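Long-range contact in zinc peptidase (Vibrio cholerae, PDB 2GU1), which cuts the peptide cross-links between peptidoglycan strands as a zinc-dependent DD-endopeptidase, probably letting the cell wall expand, and may substitute for related enzymes during zinc starvation: residues L279-I284 / P310-E315. Residues are numbered along the deposited sequence; the frame is centred on the assembly and turned at random.
Sequences LHLDKI and PHLHFE. With ZN (zinc ion), chain B.
His-313 and Leu-279 face each other across two antiparallel strands, with their side chains running alongside on the same face. The His-313 side chain can be followed from CB to its tip. CB sits at the edge of the His-280 ring, 3.8 Å from its CD2 and near the ring plane. With CG anti to the backbone N (chi1 171°), the imidazole reaches the zinc ion. ND1 binds the metal at 2.0 Å. The ring atom CD2 meets Leu-279 CD2 obliquely, at 3.7 Å. NE2 donates a hydrogen bond of 2.6 Å to Glu-315 OE2, which accepts through its anti lone pair, close to the imidazole plane. Together with the metal bond, this helps fix the rotation of the ring. Glu-315 is itself held by a salt bridge to Arg-277.

This is the H-x-H segment of an M23 (lysostaphin-type) peptidase. The second histidine, His-313, completes the catalytic zinc site with His-232 and Asp-236. The first, His-311, does not bind the metal here; its NE2 stays 4.1 Å from the zinc ion. Its ring meets that of His-280 obliquely, with planes at 44°. His-311 ND1 is hydrogen-bonded to Gly-309 O, and His-280 ND1 to Thr-304 O.

Leu-279 N donates a backbone hydrogen bond to His-313 O at 3.1 Å. Further along, a water bridges the two segments, donating to Leu-279 O and His-311 O. On the face of the 312-315 strand turned away from the His-313 side chain, Leu-281 CD2 touches Leu-312 CD1 at 3.8 Å, and both leucines also pack on Val-245.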
loop_
_atom_site.group_PDB
_atom_site.type_symbol
_atom_site.label_atom_id
_atom_site.label_comp_id
_atom_site.label_asym_id
_atom_site.label_seq_id
_atom_site.Cartn_x
_atom_site.Cartn_y
_atom_site.Cartn_z
ATOM N N LEU A 279 9.499 6.086 7.261
ATOM C CA LEU A 279 10.644 6.585 6.501
ATOM C C LEU A 279 11.796 7.202 7.285
ATOM O O LEU A 279 11.667 7.529 8.469
ATOM C CB LEU A 279 10.175 7.611 5.471
ATOM C CG LEU A 279 9.378 7.161 4.250
ATOM C CD1 LEU A 279 8.132 6.404 4.667
ATOM C CD2 LEU A 279 9.016 8.410 3.424
ATOM N N HIS A 280 12.919 7.354 6.584
ATOM C CA HIS A 280 14.142 7.944 7.119
ATOM C C HIS A 280 14.758 7.163 8.275
ATOM O O HIS A 280 15.553 7.700 9.046
ATOM C CB HIS A 280 13.863 9.383 7.555
ATOM C CG HIS A 280 13.215 10.215 6.491
ATOM N ND1 HIS A 280 13.812 10.463 5.273
ATOM C CD2 HIS A 280 12.018 10.847 6.456
ATOM C CE1 HIS A 280 13.013 11.212 4.534
ATOM N NE2 HIS A 280 11.916 11.460 5.229
ATOM N N LEU A 281 14.408 5.892 8.379
ATOM C CA LEU A 281 14.917 5.052 9.450
ATOM C C LEU A 281 16.441 4.923 9.464
ATOM O O LEU A 281 17.089 4.873 8.414
ATOM C CB LEU A 281 14.284 3.662 9.343
ATOM C CG LEU A 281 12.750 3.606 9.370
ATOM C CD1 LEU A 281 12.285 2.202 9.044
ATOM C CD2 LEU A 281 12.237 4.034 10.757
ATOM N N ASP A 282 17.017 4.876 10.659
ATOM C CA ASP A 282 18.458 4.718 10.777
ATOM C C ASP A 282 18.775 3.236 10.580
ATOM O O ASP A 282 19.797 2.876 9.997
ATOM C CB ASP A 282 18.953 5.140 12.165
ATOM C CG ASP A 282 20.460 5.018 12.294
ATOM O OD1 ASP A 282 21.171 5.747 11.580
ATOM O OD2 ASP A 282 20.941 4.184 13.090
ATOM N N LYS A 283 17.868 2.386 11.050
ATOM C CA LYS A 283 18.036 0.936 10.962
ATOM C C LYS A 283 16.687 0.217 10.921
ATOM O O LYS A 283 15.753 0.609 11.624
ATOM C CB LYS A 283 18.823 0.444 12.181
ATOM C CG LYS A 283 19.134 -1.046 12.192
ATOM C CD LYS A 283 20.145 -1.401 11.108
ATOM C CE LYS A 283 20.588 -2.859 11.206
ATOM N NZ LYS A 283 21.623 -3.187 10.183
ATOM N N ILE A 284 16.592 -0.837 10.108
ATOM C CA ILE A 284 15.364 -1.628 9.996
ATOM C C ILE A 284 15.630 -2.977 10.671
ATOM O O ILE A 284 16.602 -3.653 10.345
ATOM C CB ILE A 284 14.962 -1.834 8.501
ATOM C CG1 ILE A 284 14.412 -0.518 7.937
ATOM C CG2 ILE A 284 13.912 -2.952 8.371
ATOM C CD1 ILE A 284 14.078 -0.545 6.457
ATOM N N PRO A 310 16.665 15.135 11.631
ATOM C CA PRO A 310 16.207 13.791 11.979
ATOM C C PRO A 310 14.756 13.793 12.449
ATOM O O PRO A 310 14.320 14.713 13.140
ATOM C CB PRO A 310 17.164 13.377 13.092
ATOM C CG PRO A 310 18.413 14.124 12.761
ATOM C CD PRO A 310 17.872 15.481 12.404
ATOM N N HIS A 311 14.016 12.759 12.062
ATOM C CA HIS A 311 12.624 12.621 12.451
ATOM C C HIS A 311 12.036 11.395 11.774
ATOM O O HIS A 311 12.573 10.897 10.785
ATOM C CB HIS A 311 11.802 13.842 12.014
ATOM C CG HIS A 311 11.630 13.955 10.528
ATOM N ND1 HIS A 311 12.654 14.339 9.687
ATOM C CD2 HIS A 311 10.551 13.744 9.736
ATOM C CE1 HIS A 311 12.210 14.365 8.441
ATOM N NE2 HIS A 311 10.937 14.009 8.443
ATOM N N LEU A 312 10.934 10.913 12.318
ATOM C CA LEU A 312 10.249 9.785 11.729
ATOM C C LEU A 312 9.092 10.365 10.926
ATOM O O LEU A 312 8.348 11.226 11.412
ATOM C CB LEU A 312 9.690 8.850 12.801
ATOM C CG LEU A 312 8.800 7.720 12.277
ATOM C CD1 LEU A 312 9.657 6.649 11.609
ATOM C CD2 LEU A 312 8.011 7.112 13.427
ATOM N N HIS A 313 8.971 9.921 9.682
ATOM C CA HIS A 313 7.871 10.348 8.833
ATOM C C HIS A 313 6.985 9.102 8.802
ATOM O O HIS A 313 7.396 8.068 8.273
ATOM C CB HIS A 313 8.377 10.680 7.427
ATOM C CG HIS A 313 7.286 10.913 6.432
ATOM N ND1 HIS A 313 6.827 12.172 6.106
ATOM C CD2 HIS A 313 6.544 10.043 5.703
ATOM C CE1 HIS A 313 5.853 12.068 5.218
ATOM N NE2 HIS A 313 5.662 10.786 4.957
ATOM N N PHE A 314 5.792 9.204 9.387
ATOM C CA PHE A 314 4.852 8.082 9.476
ATOM C C PHE A 314 3.651 8.275 8.556
ATOM O O PHE A 314 3.097 9.379 8.454
ATOM C CB PHE A 314 4.388 7.934 10.941
ATOM C CG PHE A 314 3.353 6.862 11.165
ATOM C CD1 PHE A 314 3.632 5.526 10.902
ATOM C CD2 PHE A 314 2.090 7.195 11.654
ATOM C CE1 PHE A 314 2.665 4.530 11.128
ATOM C CE2 PHE A 314 1.125 6.222 11.879
ATOM C CZ PHE A 314 1.408 4.880 11.615
ATOM N N GLU A 315 3.245 7.203 7.881
ATOM C CA GLU A 315 2.103 7.284 6.978
ATOM C C GLU A 315 1.112 6.151 7.175
ATOM O O GLU A 315 1.494 5.031 7.515
ATOM C CB GLU A 315 2.574 7.268 5.514
ATOM C CG GLU A 315 3.121 8.599 5.012
ATOM C CD GLU A 315 3.565 8.549 3.551
ATOM O OE1 GLU A 315 3.041 7.716 2.783
ATOM O OE2 GLU A 315 4.434 9.358 3.170
HETATM ZN ZN ZN B . 7.216 14.040 6.841
HETATM O O HOH W 1 13.057 7.857 10.970
#